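Local coordinates for protein beta-glucosidase (Chaetomella raphigera, PDB 6JXG) that probably hydrolyses terminal, non-reducing beta-D-glucosyl residues to release beta-D-glucose, as a secreted glycoside hydrolase family 3 enzyme of cellulose breakdown, at residues A[111-116]-A[154-159]; A[180-185]-A[555-560]; A[352-357]-A[409-414]; A[432-437]-A[465-470]. All coordinates share one frame; numbering follows the deposited sequence.

Contact 1: residues A[111-116]-A[154-159]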
loop_
_atom_site.group_PDB
_atom_site.type_symbol
_atom_site.label_atom_id
_atom_site.label_comp_id
_atom_site.label_asym_id
_atom_site.label_seq_id
_atom_site.Cartn_x
_atom_site.Cartn_y
_atom_site.Cartn_z
ATOM N N ALA A 111 4.497 1.761 3.715
ATOM C CA ALA A 111 4.268 0.918 4.913
ATOM C C ALA A 111 3.559 1.601 6.074
ATOM O O ALA A 111 3.177 0.915 7.037
ATOM C CB ALA A 111 5.570 0.395 5.462
ATOM N N GLY A 112 3.478 2.932 6.034
ATOM C CA GLY A 112 2.908 3.776 7.129
ATOM C C GLY A 112 2.266 4.978 6.421
ATOM O O GLY A 112 2.933 5.781 5.763
ATOM N N PRO A 113 0.956 5.149 6.551
ATOM C CA PRO A 113 0.021 4.417 7.389
ATOM C C PRO A 113 -0.242 2.956 6.911
ATOM O O PRO A 113 -0.219 2.647 5.672
ATOM C CB PRO A 113 -1.236 5.206 7.217
ATOM C CG PRO A 113 -1.158 5.758 5.796
ATOM C CD PRO A 113 0.279 6.150 5.692
ATOM N N ILE A 114 -0.527 2.080 7.859
ATOM C CA ILE A 114 -1.069 0.758 7.527
ATOM C C ILE A 114 -2.582 0.878 7.304
ATOM O O ILE A 114 -3.173 0.081 6.563
ATOM C CB ILE A 114 -0.756 -0.338 8.579
ATOM C CG1 ILE A 114 -1.507 -0.122 9.897
ATOM C CG2 ILE A 114 0.758 -0.499 8.843
ATOM C CD1 ILE A 114 -1.279 -1.288 10.910
ATOM N N GLY A 115 -3.224 1.884 7.936
ATOM C CA GLY A 115 -4.648 2.097 7.823
ATOM C C GLY A 115 -5.482 1.572 9.005
ATOM O O GLY A 115 -6.568 1.121 8.788
ATOM N N LYS A 116 -4.952 1.697 10.233
ATOM C CA LYS A 116 -5.633 1.332 11.470
ATOM C C LYS A 116 -6.960 2.091 11.655
ATOM O O LYS A 116 -7.892 1.561 12.323
ATOM C CB LYS A 116 -4.725 1.580 12.698
ATOM C CG LYS A 116 -5.403 2.413 13.808
ATOM C CD LYS A 116 -4.420 3.219 14.483
ATOM C CE LYS A 116 -4.760 4.569 14.984
ATOM N NZ LYS A 116 -5.359 4.660 16.311
ATOM N N ALA A 154 10.787 3.269 1.427
ATOM C CA ALA A 154 9.705 2.928 2.306
ATOM C C ALA A 154 9.286 4.118 3.185
ATOM O O ALA A 154 10.093 4.661 3.983
ATOM C CB ALA A 154 10.085 1.741 3.189
ATOM N N LYS A 155 8.017 4.475 3.124
ATOM C CA LYS A 155 7.546 5.693 3.825
ATOM C C LYS A 155 6.200 5.358 4.489
ATOM O O LYS A 155 5.507 4.406 4.014
ATOM C CB LYS A 155 7.457 6.870 2.838
ATOM C CG LYS A 155 6.358 6.832 1.793
ATOM C CD LYS A 155 6.562 7.889 0.693
ATOM C CE LYS A 155 5.268 8.013 -0.067
ATOM N NZ LYS A 155 5.307 9.003 -1.152
ATOM N N HIS A 156 5.740 6.080 5.496
ATOM C CA HIS A 156 6.315 7.203 6.198
ATOM C C HIS A 156 6.522 6.692 7.629
ATOM O O HIS A 156 5.578 6.185 8.281
ATOM C CB HIS A 156 5.326 8.374 6.237
ATOM C CG HIS A 156 4.728 8.707 4.907
ATOM N ND1 HIS A 156 3.661 8.009 4.375
ATOM C CD2 HIS A 156 5.075 9.629 3.982
ATOM C CE1 HIS A 156 3.354 8.524 3.194
ATOM N NE2 HIS A 156 4.178 9.524 2.952
ATOM N N PHE A 157 7.772 6.694 8.059
ATOM C CA PHE A 157 8.154 6.157 9.338
ATOM C C PHE A 157 7.974 7.250 10.448
ATOM O O PHE A 157 8.747 8.201 10.482
ATOM C CB PHE A 157 9.642 5.738 9.310
ATOM C CG PHE A 157 10.100 5.057 10.600
ATOM C CD1 PHE A 157 9.858 3.728 10.780
ATOM C CD2 PHE A 157 10.732 5.796 11.648
ATOM C CE1 PHE A 157 10.272 3.060 11.971
ATOM C CE2 PHE A 157 11.139 5.154 12.827
ATOM C CZ PHE A 157 10.878 3.780 12.979
ATOM N N ILE A 158 7.004 7.153 11.355
ATOM C CA ILE A 158 6.069 6.082 11.535
ATOM C C ILE A 158 4.898 6.687 12.380
ATOM O O ILE A 158 5.058 7.734 13.030
ATOM C CB ILE A 158 6.765 4.874 12.289
ATOM C CG1 ILE A 158 5.909 3.605 12.187
ATOM C CG2 ILE A 158 7.106 5.276 13.731
ATOM C CD1 ILE A 158 6.618 2.284 12.480
ATOM N N GLY A 159 3.770 5.981 12.456
ATOM C CA GLY A 159 2.605 6.457 13.207
ATOM C C GLY A 159 1.828 7.582 12.578
ATOM O O GLY A 159 1.059 8.248 13.272
#
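Gly-112 O is gripped twice by one residue: His-156 ND1 donates to it over 2.7 Å and the backbone N of His-156 over 2.8 Å. The ring bond runs almost straight on along C=O, with the oxygen 8° out of the imidazole plane, whereas the backbone N-H takes a lone pair in the carbonyl plane. Both donors can converge because CG of His-156 stands beside its own backbone N and anti to the carbonyl carbon (chi1 -49°). One residue back, Lys-155 O accepts from Gly-112 N at 3.2 Å and, weakly, from Ala-111 N. This joins a loop to the C-terminal end of strand 151-157, the end at which TIM barrels such as the family 3 N-terminal domain carry their active sites. The peptides before Pro-113, His-156 and Ile-158 are all cis. At Gly-112 a CB would collide with His-156 O in this backbone, consistent with a glycine there. Lys-155 CG lies 3.6 Å above one face of the imidazole, over its centre, while its NZ bonds Leu-107 O. Pro-113 CD approaches His-156 ND1 obliquely at 4.1 Å, the two side chains lying side by side. An alanine in place of His-156 removes the ring donor; Gly-112 O would probably be left with the backbone N-H alone and a gap opened between Lys-155 and Pro-113. Ala-111 packs on Pro-185 and Phe-186.

Contact 2: residues A[180-185]-A[555-560]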
loop_
_atom_site.group_PDB
_atom_site.type_symbol
_atom_site.label_atom_id
_atom_site.label_comp_id
_atom_site.label_asym_id
_atom_site.label_seq_id
_atom_site.Cartn_x
_atom_site.Cartn_y
_atom_site.Cartn_z
ATOM N N GLU A 180 4.889 -5.362 16.764
ATOM C CA GLU A 180 4.061 -6.393 16.121
ATOM C C GLU A 180 3.195 -5.905 15.017
ATOM O O GLU A 180 2.753 -6.723 14.195
ATOM C CB GLU A 180 3.202 -7.187 17.095
ATOM C CG GLU A 180 4.082 -8.091 17.915
ATOM C CD GLU A 180 3.355 -8.945 18.967
ATOM O OE1 GLU A 180 2.188 -9.347 18.811
ATOM O OE2 GLU A 180 4.045 -9.208 19.940
ATOM N N LEU A 181 2.902 -4.619 15.013
ATOM C CA LEU A 181 1.920 -4.087 14.113
ATOM C C LEU A 181 2.591 -3.045 13.181
ATOM O O LEU A 181 2.889 -3.378 12.042
ATOM C CB LEU A 181 0.759 -3.555 14.910
ATOM C CG LEU A 181 -0.439 -3.195 14.160
ATOM C CD1 LEU A 181 -0.826 -4.435 13.308
ATOM C CD2 LEU A 181 -1.518 -2.773 15.128
ATOM N N TYR A 182 2.895 -1.850 13.677
ATOM C CA TYR A 182 3.311 -0.746 12.818
ATOM C C TYR A 182 4.743 -0.878 12.247
ATOM O O TYR A 182 4.995 -0.575 11.107
ATOM C CB TYR A 182 3.105 0.636 13.553
ATOM C CG TYR A 182 1.657 0.809 13.935
ATOM C CD1 TYR A 182 0.726 1.110 12.969
ATOM C CD2 TYR A 182 1.197 0.420 15.215
ATOM C CE1 TYR A 182 -0.635 1.206 13.289
ATOM C CE2 TYR A 182 -0.152 0.457 15.514
ATOM C CZ TYR A 182 -1.084 0.856 14.556
ATOM O OH TYR A 182 -2.488 0.888 14.800
ATOM N N LEU A 183 5.664 -1.342 13.044
ATOM C CA LEU A 183 7.049 -1.611 12.577
ATOM C C LEU A 183 7.214 -2.772 11.597
ATOM O O LEU A 183 8.113 -2.767 10.728
ATOM C CB LEU A 183 7.967 -1.800 13.797
ATOM C CG LEU A 183 9.473 -1.789 13.465
ATOM C CD1 LEU A 183 9.869 -0.421 12.953
ATOM C CD2 LEU A 183 10.266 -2.215 14.710
ATOM N N TRP A 184 6.332 -3.760 11.731
ATOM C CA TRP A 184 6.504 -5.017 11.069
ATOM C C TRP A 184 6.734 -4.886 9.511
ATOM O O TRP A 184 7.693 -5.405 8.948
ATOM C CB TRP A 184 5.362 -5.890 11.439
ATOM C CG TRP A 184 5.354 -7.237 10.799
ATOM C CD1 TRP A 184 5.224 -7.552 9.479
ATOM C CD2 TRP A 184 5.450 -8.509 11.505
ATOM N NE1 TRP A 184 5.249 -8.930 9.310
ATOM C CE2 TRP A 184 5.419 -9.531 10.539
ATOM C CE3 TRP A 184 5.528 -8.848 12.852
ATOM C CZ2 TRP A 184 5.459 -10.878 10.877
ATOM C CZ3 TRP A 184 5.612 -10.214 13.211
ATOM C CH2 TRP A 184 5.537 -11.207 12.228
ATOM N N PRO A 185 5.922 -4.061 8.830
ATOM C CA PRO A 185 6.218 -3.904 7.397
ATOM C C PRO A 185 7.484 -3.154 7.112
ATOM O O PRO A 185 8.095 -3.405 6.069
ATOM C CB PRO A 185 5.059 -3.131 6.844
ATOM C CG PRO A 185 4.167 -2.852 7.993
ATOM C CD PRO A 185 4.636 -3.498 9.238
ATOM N N LEU A 555 -2.735 -3.752 19.897
ATOM C CA LEU A 555 -2.597 -4.718 18.855
ATOM C C LEU A 555 -3.856 -4.983 18.044
ATOM O O LEU A 555 -3.779 -5.679 17.019
ATOM C CB LEU A 555 -2.160 -6.061 19.503
ATOM C CG LEU A 555 -0.789 -6.059 20.185
ATOM C CD1 LEU A 555 -0.615 -7.224 21.113
ATOM C CD2 LEU A 555 0.301 -6.045 19.146
ATOM N N PHE A 556 -5.008 -4.529 18.543
ATOM C CA PHE A 556 -6.298 -4.997 18.096
ATOM C C PHE A 556 -6.896 -3.983 17.100
ATOM O O PHE A 556 -7.662 -3.127 17.455
ATOM C CB PHE A 556 -7.216 -5.248 19.328
ATOM C CG PHE A 556 -6.672 -6.315 20.270
ATOM C CD1 PHE A 556 -6.883 -7.629 20.015
ATOM C CD2 PHE A 556 -5.925 -5.963 21.394
ATOM C CE1 PHE A 556 -6.383 -8.589 20.869
ATOM C CE2 PHE A 556 -5.382 -6.918 22.234
ATOM C CZ PHE A 556 -5.605 -8.244 21.971
ATOM N N VAL A 557 -6.487 -4.134 15.850
ATOM C CA VAL A 557 -6.814 -3.243 14.772
ATOM C C VAL A 557 -7.424 -4.092 13.651
ATOM O O VAL A 557 -7.045 -5.245 13.459
ATOM C CB VAL A 557 -5.524 -2.570 14.363
ATOM C CG1 VAL A 557 -5.520 -2.134 12.964
ATOM C CG2 VAL A 557 -5.225 -1.409 15.304
ATOM N N ASP A 558 -8.408 -3.538 12.966
ATOM C CA ASP A 558 -9.159 -4.236 11.972
ATOM C C ASP A 558 -9.681 -5.595 12.528
ATOM O O ASP A 558 -10.210 -5.644 13.645
ATOM C CB ASP A 558 -8.376 -4.343 10.625
ATOM C CG ASP A 558 -9.283 -4.648 9.435
ATOM O OD1 ASP A 558 -9.911 -3.741 8.777
ATOM O OD2 ASP A 558 -9.355 -5.851 9.158
ATOM N N TYR A 559 -9.524 -6.679 11.781
ATOM C CA TYR A 559 -10.145 -7.971 12.155
ATOM C C TYR A 559 -9.707 -8.519 13.502
ATOM O O TYR A 559 -10.443 -9.275 14.126
ATOM C CB TYR A 559 -9.959 -9.052 11.066
ATOM C CG TYR A 559 -8.529 -9.565 10.885
ATOM C CD1 TYR A 559 -8.139 -10.759 11.423
ATOM C CD2 TYR A 559 -7.583 -8.825 10.156
ATOM C CE1 TYR A 559 -6.852 -11.243 11.301
ATOM C CE2 TYR A 559 -6.334 -9.341 9.959
ATOM C CZ TYR A 559 -5.943 -10.522 10.575
ATOM O OH TYR A 559 -4.650 -10.992 10.425
ATOM N N ARG A 560 -8.483 -8.196 13.917
ATOM C CA ARG A 560 -7.994 -8.556 15.253
ATOM C C ARG A 560 -8.945 -8.044 16.345
ATOM O O ARG A 560 -9.216 -8.756 17.310
ATOM C CB ARG A 560 -6.601 -7.960 15.462
ATOM C CG ARG A 560 -5.501 -8.551 14.571
ATOM C CD ARG A 560 -4.267 -7.610 14.542
ATOM N NE ARG A 560 -3.035 -8.358 14.232
ATOM C CZ ARG A 560 -2.685 -8.780 13.019
ATOM N NH1 ARG A 560 -3.459 -8.474 11.997
ATOM N NH2 ARG A 560 -1.609 -9.580 12.847
#
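Two partners hold Glu-180 OE2, Arg-176 NE in a salt bridge and Trp-678 N in a hydrogen bond, while the aliphatic root of the same side chain supports Leu-555. There CD2 of Leu-555 sits 3.7 Å from Glu-180 CB and 3.8 Å from Glu-180 OE1, the two chains meeting at a slant. Next along the helix, Leu-181 has CG anti to the backbone N (chi1 -169°), which carries CD2 out to CG2 of Val-557 at 4.0 Å. The same CG2 is met from another direction by the end of Tyr-182, whose OH comes within 3.6 Å; the tyrosine ring also stands edge-to-face with Phe-551. These residues bring the end of helix 175-182, in the barrel-type N-terminal domain, against the turn that leads into helix 559-564 of the C-terminal domain. Arg-560 flanks the patch, its charge taken up by a salt bridge to Asp-130. Leucine and valine methyls thus fill the middle of the interface, and charges are paired at its margins with residues outside the two segments, so the contact between the segments themselves is essentially van der Waals packing.

Contact 3: residues A[352-357]-A[409-414]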
loop_
_atom_site.group_PDB
_atom_site.type_symbol
_atom_site.label_atom_id
_atom_site.label_comp_id
_atom_site.label_asym_id
_atom_site.label_seq_id
_atom_site.Cartn_x
_atom_site.Cartn_y
_atom_site.Cartn_z
ATOM N N LEU A 352 -29.568 -2.892 -20.628
ATOM C CA LEU A 352 -28.744 -2.617 -19.447
ATOM C C LEU A 352 -28.715 -1.133 -19.214
ATOM O O LEU A 352 -28.364 -0.406 -20.113
ATOM C CB LEU A 352 -27.340 -3.086 -19.788
ATOM C CG LEU A 352 -26.430 -3.842 -18.859
ATOM C CD1 LEU A 352 -27.090 -4.843 -17.924
ATOM C CD2 LEU A 352 -25.379 -4.524 -19.738
ATOM N N ALA A 353 -29.176 -0.671 -18.073
ATOM C CA ALA A 353 -29.028 0.725 -17.700
ATOM C C ALA A 353 -27.647 0.937 -17.035
ATOM O O ALA A 353 -27.183 0.055 -16.263
ATOM C CB ALA A 353 -30.171 1.145 -16.737
ATOM N N ILE A 354 -27.008 2.068 -17.342
ATOM C CA ILE A 354 -25.632 2.400 -16.829
ATOM C C ILE A 354 -25.764 3.730 -16.091
ATOM O O ILE A 354 -26.106 4.771 -16.711
ATOM C CB ILE A 354 -24.583 2.396 -17.960
ATOM C CG1 ILE A 354 -24.568 1.036 -18.666
ATOM C CG2 ILE A 354 -23.187 2.834 -17.477
ATOM C CD1 ILE A 354 -24.019 -0.166 -17.923
ATOM N N ILE A 355 -25.611 3.681 -14.753
ATOM C CA ILE A 355 -26.019 4.779 -13.899
ATOM C C ILE A 355 -24.877 5.253 -12.994
ATOM O O ILE A 355 -24.254 4.463 -12.329
ATOM C CB ILE A 355 -27.262 4.372 -13.037
ATOM C CG1 ILE A 355 -28.390 3.928 -13.943
ATOM C CG2 ILE A 355 -27.699 5.480 -12.088
ATOM C CD1 ILE A 355 -29.385 3.031 -13.266
ATOM N N GLY A 356 -24.690 6.563 -12.904
ATOM C CA GLY A 356 -23.686 7.140 -12.049
ATOM C C GLY A 356 -22.590 7.767 -12.829
ATOM O O GLY A 356 -22.170 7.225 -13.821
ATOM N N GLN A 357 -22.074 8.880 -12.335
ATOM C CA GLN A 357 -20.995 9.570 -13.014
ATOM C C GLN A 357 -19.719 8.762 -12.941
ATOM O O GLN A 357 -18.860 8.981 -13.738
ATOM C CB GLN A 357 -20.741 10.969 -12.424
ATOM C CG GLN A 357 -20.307 11.040 -11.007
ATOM C CD GLN A 357 -19.749 12.386 -10.662
ATOM O OE1 GLN A 357 -18.994 12.994 -11.473
ATOM N NE2 GLN A 357 -20.149 12.898 -9.537
ATOM N N THR A 409 -27.122 -6.009 -26.732
ATOM C CA THR A 409 -27.879 -5.435 -25.626
ATOM C C THR A 409 -28.012 -3.935 -25.815
ATOM O O THR A 409 -27.111 -3.279 -26.243
ATOM C CB THR A 409 -27.413 -5.815 -24.184
ATOM O OG1 THR A 409 -27.094 -4.673 -23.363
ATOM C CG2 THR A 409 -26.415 -6.823 -24.176
ATOM N N LYS A 410 -29.161 -3.411 -25.454
ATOM C CA LYS A 410 -29.433 -2.018 -25.575
ATOM C C LYS A 410 -28.943 -1.336 -24.292
ATOM O O LYS A 410 -29.168 -1.868 -23.192
ATOM C CB LYS A 410 -30.945 -1.856 -25.732
ATOM C CG LYS A 410 -31.412 -0.503 -26.236
ATOM C CD LYS A 410 -31.937 0.356 -25.093
ATOM C CE LYS A 410 -32.252 1.774 -25.534
ATOM N NZ LYS A 410 -31.106 2.441 -26.231
ATOM N N LEU A 411 -28.326 -0.161 -24.411
ATOM C CA LEU A 411 -27.877 0.587 -23.239
ATOM C C LEU A 411 -28.687 1.831 -22.972
ATOM O O LEU A 411 -28.904 2.620 -23.858
ATOM C CB LEU A 411 -26.402 0.950 -23.377
ATOM C CG LEU A 411 -25.407 -0.192 -23.589
ATOM C CD1 LEU A 411 -24.085 0.393 -24.015
ATOM C CD2 LEU A 411 -25.212 -1.031 -22.350
ATOM N N VAL A 412 -29.147 1.964 -21.735
ATOM C CA VAL A 412 -29.826 3.104 -21.240
ATOM C C VAL A 412 -28.937 3.892 -20.248
ATOM O O VAL A 412 -28.659 3.460 -19.077
ATOM C CB VAL A 412 -31.129 2.677 -20.521
ATOM C CG1 VAL A 412 -31.929 3.927 -20.130
ATOM C CG2 VAL A 412 -31.956 1.762 -21.404
ATOM N N LEU A 413 -28.507 5.075 -20.694
ATOM C CA LEU A 413 -27.475 5.820 -19.994
ATOM C C LEU A 413 -28.042 6.861 -19.063
ATOM O O LEU A 413 -28.896 7.691 -19.444
ATOM C CB LEU A 413 -26.530 6.444 -21.008
ATOM C CG LEU A 413 -25.858 5.500 -22.008
ATOM C CD1 LEU A 413 -24.905 6.257 -22.904
ATOM C CD2 LEU A 413 -25.136 4.391 -21.251
ATOM N N SER A 414 -27.617 6.798 -17.812
ATOM C CA SER A 414 -27.807 7.884 -16.889
ATOM C C SER A 414 -26.503 8.185 -16.068
ATOM O O SER A 414 -26.426 7.930 -14.891
ATOM C CB SER A 414 -28.964 7.600 -15.949
ATOM O OG SER A 414 -29.254 8.749 -15.251
#
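Strands 351-355 and 410-414 are neighbouring parallel strands in the alpha/beta C-terminal domain of a family 3 glycosidase, joined by a beta-alpha-beta crossover through helix 396-406; strand 410-414 forms the edge of the sheet. Five backbone bonds alternate along the pair. Leu-352 N donates to Lys-410 O at 2.8 Å and Leu-352 O accepts from Val-412 N; Ile-354 repeats the pattern with Val-412 O and Ser-414 N, and Gly-356 N closes the row on Ser-414 O at 3.0 Å. Alpha carbons add weaker contacts, as where Ala-353 CA-H points to Val-412 O. Leu-352, Ile-354, Leu-411 and Leu-413 share one face, where helix 396-406 packs through Leu-397 and Ala-404. Here Leu-411, with CG anti to the carbonyl carbon (chi1 -57°), brings CD2 to 3.9 Å from Leu-352 CB; Leu-413 does the same two residues on, its CD2 3.9 Å from Ile-354 CB. Ala-353, Ile-355, Val-412 and Ser-414 occupy the other face beneath helix 419-427, whose Ala-425 meets Val-412 and Ser-414. Ala-353 CB and Val-412 CB stand 4.2 Å apart there. On the exposed edge the chain of Lys-410 curls forward along its own strand, and its NZ bonds Leu-411 O at 3.2 Å from above the carbonyl plane.

Contact 4: residues A[432-437]-A[465-470]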
loop_
_atom_site.group_PDB
_atom_site.type_symbol
_atom_site.label_atom_id
_atom_site.label_comp_id
_atom_site.label_asym_id
_atom_site.label_seq_id
_atom_site.Cartn_x
_atom_site.Cartn_y
_atom_site.Cartn_z
ATOM N N ALA A 432 -29.915 -3.118 -14.216
ATOM C CA ALA A 432 -29.254 -1.811 -13.986
ATOM C C ALA A 432 -27.954 -1.977 -13.242
ATOM O O ALA A 432 -27.942 -2.623 -12.192
ATOM C CB ALA A 432 -30.145 -0.935 -13.135
ATOM N N ILE A 433 -26.887 -1.388 -13.763
ATOM C CA ILE A 433 -25.589 -1.358 -13.062
ATOM C C ILE A 433 -25.344 0.095 -12.647
ATOM O O ILE A 433 -25.361 1.014 -13.515
ATOM C CB ILE A 433 -24.405 -1.793 -13.953
ATOM C CG1 ILE A 433 -24.740 -3.063 -14.766
ATOM C CG2 ILE A 433 -23.173 -1.898 -13.093
ATOM C CD1 ILE A 433 -23.679 -3.559 -15.746
ATOM N N VAL A 434 -25.197 0.287 -11.334
ATOM C CA VAL A 434 -25.071 1.562 -10.739
ATOM C C VAL A 434 -23.656 1.674 -10.093
ATOM O O VAL A 434 -23.213 0.772 -9.391
ATOM C CB VAL A 434 -26.227 1.849 -9.733
ATOM C CG1 VAL A 434 -26.363 0.774 -8.672
ATOM C CG2 VAL A 434 -26.082 3.200 -9.075
ATOM N N PHE A 435 -23.021 2.819 -10.302
ATOM C CA PHE A 435 -21.607 3.049 -10.038
ATOM C C PHE A 435 -21.498 4.141 -8.988
ATOM O O PHE A 435 -21.950 5.277 -9.188
ATOM C CB PHE A 435 -20.906 3.493 -11.349
ATOM C CG PHE A 435 -20.828 2.423 -12.398
ATOM C CD1 PHE A 435 -19.679 1.646 -12.540
ATOM C CD2 PHE A 435 -21.897 2.132 -13.194
ATOM C CE1 PHE A 435 -19.615 0.637 -13.485
ATOM C CE2 PHE A 435 -21.826 1.112 -14.154
ATOM C CZ PHE A 435 -20.688 0.360 -14.281
ATOM N N ILE A 436 -20.889 3.806 -7.865
ATOM C CA ILE A 436 -20.734 4.688 -6.750
ATOM C C ILE A 436 -19.300 4.657 -6.264
ATOM O O ILE A 436 -18.564 3.672 -6.510
ATOM C CB ILE A 436 -21.724 4.396 -5.596
ATOM C CG1 ILE A 436 -21.578 2.969 -5.049
ATOM C CG2 ILE A 436 -23.130 4.641 -6.079
ATOM C CD1 ILE A 436 -22.230 2.699 -3.712
ATOM N N THR A 437 -18.944 5.664 -5.490
ATOM C CA THR A 437 -17.542 5.877 -5.025
ATOM C C THR A 437 -17.383 6.308 -3.583
ATOM O O THR A 437 -18.330 6.713 -2.896
ATOM C CB THR A 437 -16.867 6.989 -5.870
ATOM O OG1 THR A 437 -17.646 8.192 -5.744
ATOM C CG2 THR A 437 -16.805 6.598 -7.315
ATOM N N ALA A 465 -28.131 6.960 -1.678
ATOM C CA ALA A 465 -29.374 7.470 -2.271
ATOM C C ALA A 465 -29.503 7.177 -3.760
ATOM O O ALA A 465 -30.571 6.808 -4.237
ATOM C CB ALA A 465 -29.563 8.955 -1.925
ATOM N N LEU A 466 -28.401 7.206 -4.517
ATOM C CA LEU A 466 -28.446 6.752 -5.885
ATOM C C LEU A 466 -28.848 5.294 -6.051
ATOM O O LEU A 466 -29.686 4.922 -6.941
ATOM C CB LEU A 466 -27.084 6.987 -6.596
ATOM C CG LEU A 466 -27.065 6.815 -8.105
ATOM C CD1 LEU A 466 -28.024 7.776 -8.765
ATOM C CD2 LEU A 466 -25.620 7.032 -8.604
ATOM N N VAL A 467 -28.192 4.421 -5.306
ATOM C CA VAL A 467 -28.548 3.013 -5.312
ATOM C C VAL A 467 -30.014 2.800 -4.910
ATOM O O VAL A 467 -30.690 2.074 -5.592
ATOM C CB VAL A 467 -27.637 2.141 -4.422
ATOM C CG1 VAL A 467 -27.997 0.656 -4.600
ATOM C CG2 VAL A 467 -26.201 2.333 -4.884
ATOM N N GLN A 468 -30.467 3.468 -3.851
ATOM C CA GLN A 468 -31.878 3.353 -3.415
ATOM C C GLN A 468 -32.881 3.733 -4.552
ATOM O O GLN A 468 -33.874 3.022 -4.766
ATOM C CB GLN A 468 -32.098 4.218 -2.224
ATOM C CG GLN A 468 -31.530 3.626 -0.987
ATOM C CD GLN A 468 -31.473 4.566 0.158
ATOM O OE1 GLN A 468 -31.413 5.780 -0.021
ATOM N NE2 GLN A 468 -31.516 4.017 1.371
ATOM N N ALA A 469 -32.560 4.793 -5.305
ATOM C CA ALA A 469 -33.323 5.199 -6.479
ATOM C C ALA A 469 -33.353 4.133 -7.576
ATOM O O ALA A 469 -34.396 3.895 -8.236
ATOM C CB ALA A 469 -32.774 6.506 -7.040
ATOM N N VAL A 470 -32.228 3.486 -7.815
ATOM C CA VAL A 470 -32.169 2.510 -8.849
ATOM C C VAL A 470 -32.968 1.273 -8.394
ATOM O O VAL A 470 -33.723 0.673 -9.206
ATOM C CB VAL A 470 -30.701 2.159 -9.175
ATOM C CG1 VAL A 470 -30.601 1.014 -10.160
ATOM C CG2 VAL A 470 -30.041 3.398 -9.799
#
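Val-434 presses both its methyls into helix 463-471: CG2 lies 3.9 Å from Leu-466 CG and 4.0 Å from Val-470 CG2, while CG1 meets Val-467 CG2 at 4.1 Å. The fork is set by a chi1 of 54°, which wedges CG1 between the backbone N and the carbonyl carbon and spreads the branches over three helix residues. Val-434 and Leu-466 lie alongside one another, pointing opposite ways, whereas Val-467 lies roughly at right angles to both Val-434 and Ile-436. Its CG2 touches Ile-436 CG2 at 4.0 Å. At the other end Val-470 CG1 meets the single methyl of Ala-432, CB, at 3.6 Å. The axes of segments 465-470 and 432-437 run at 171° and come within 8.9 Å, as expected of the helix in a beta-alpha-beta unit: helix 463-471 returns the chain from strand 431-438 to its parallel neighbour 477-483. Ala-422 of helix 419-427 touches Leu-466 and Val-470, so two helices share this side of the sheet. With only aliphatic carbons from the side chains meeting, cohesion must come from shape and the exclusion of water, and alternate strand residues, Ala-432, Val-434 and Ile-436, supply the whole apolar seam.

In the fold
Contacts 1 and 2 lie nearer the middle of the chain and touch one another: Tyr-182 of contact 2 packs on Ile-114 of contact 1. Contact 1 stays within the barrel domain and relies on polar grips at a strand end; contact 2 joins that domain to the C-terminal one by apolar packing. Contacts 3 and 4 both involve a single sheet about 34 to 42 Å away, centre to centre, where strands 351-355 and 431-438 are adjacent and probably bonded through Ile-355 O and Phe-435 N. Contact 3 is backbone pairing at the sheet's partly exposed edge, whereas contact 4 is fully buried helix-on-sheet packing.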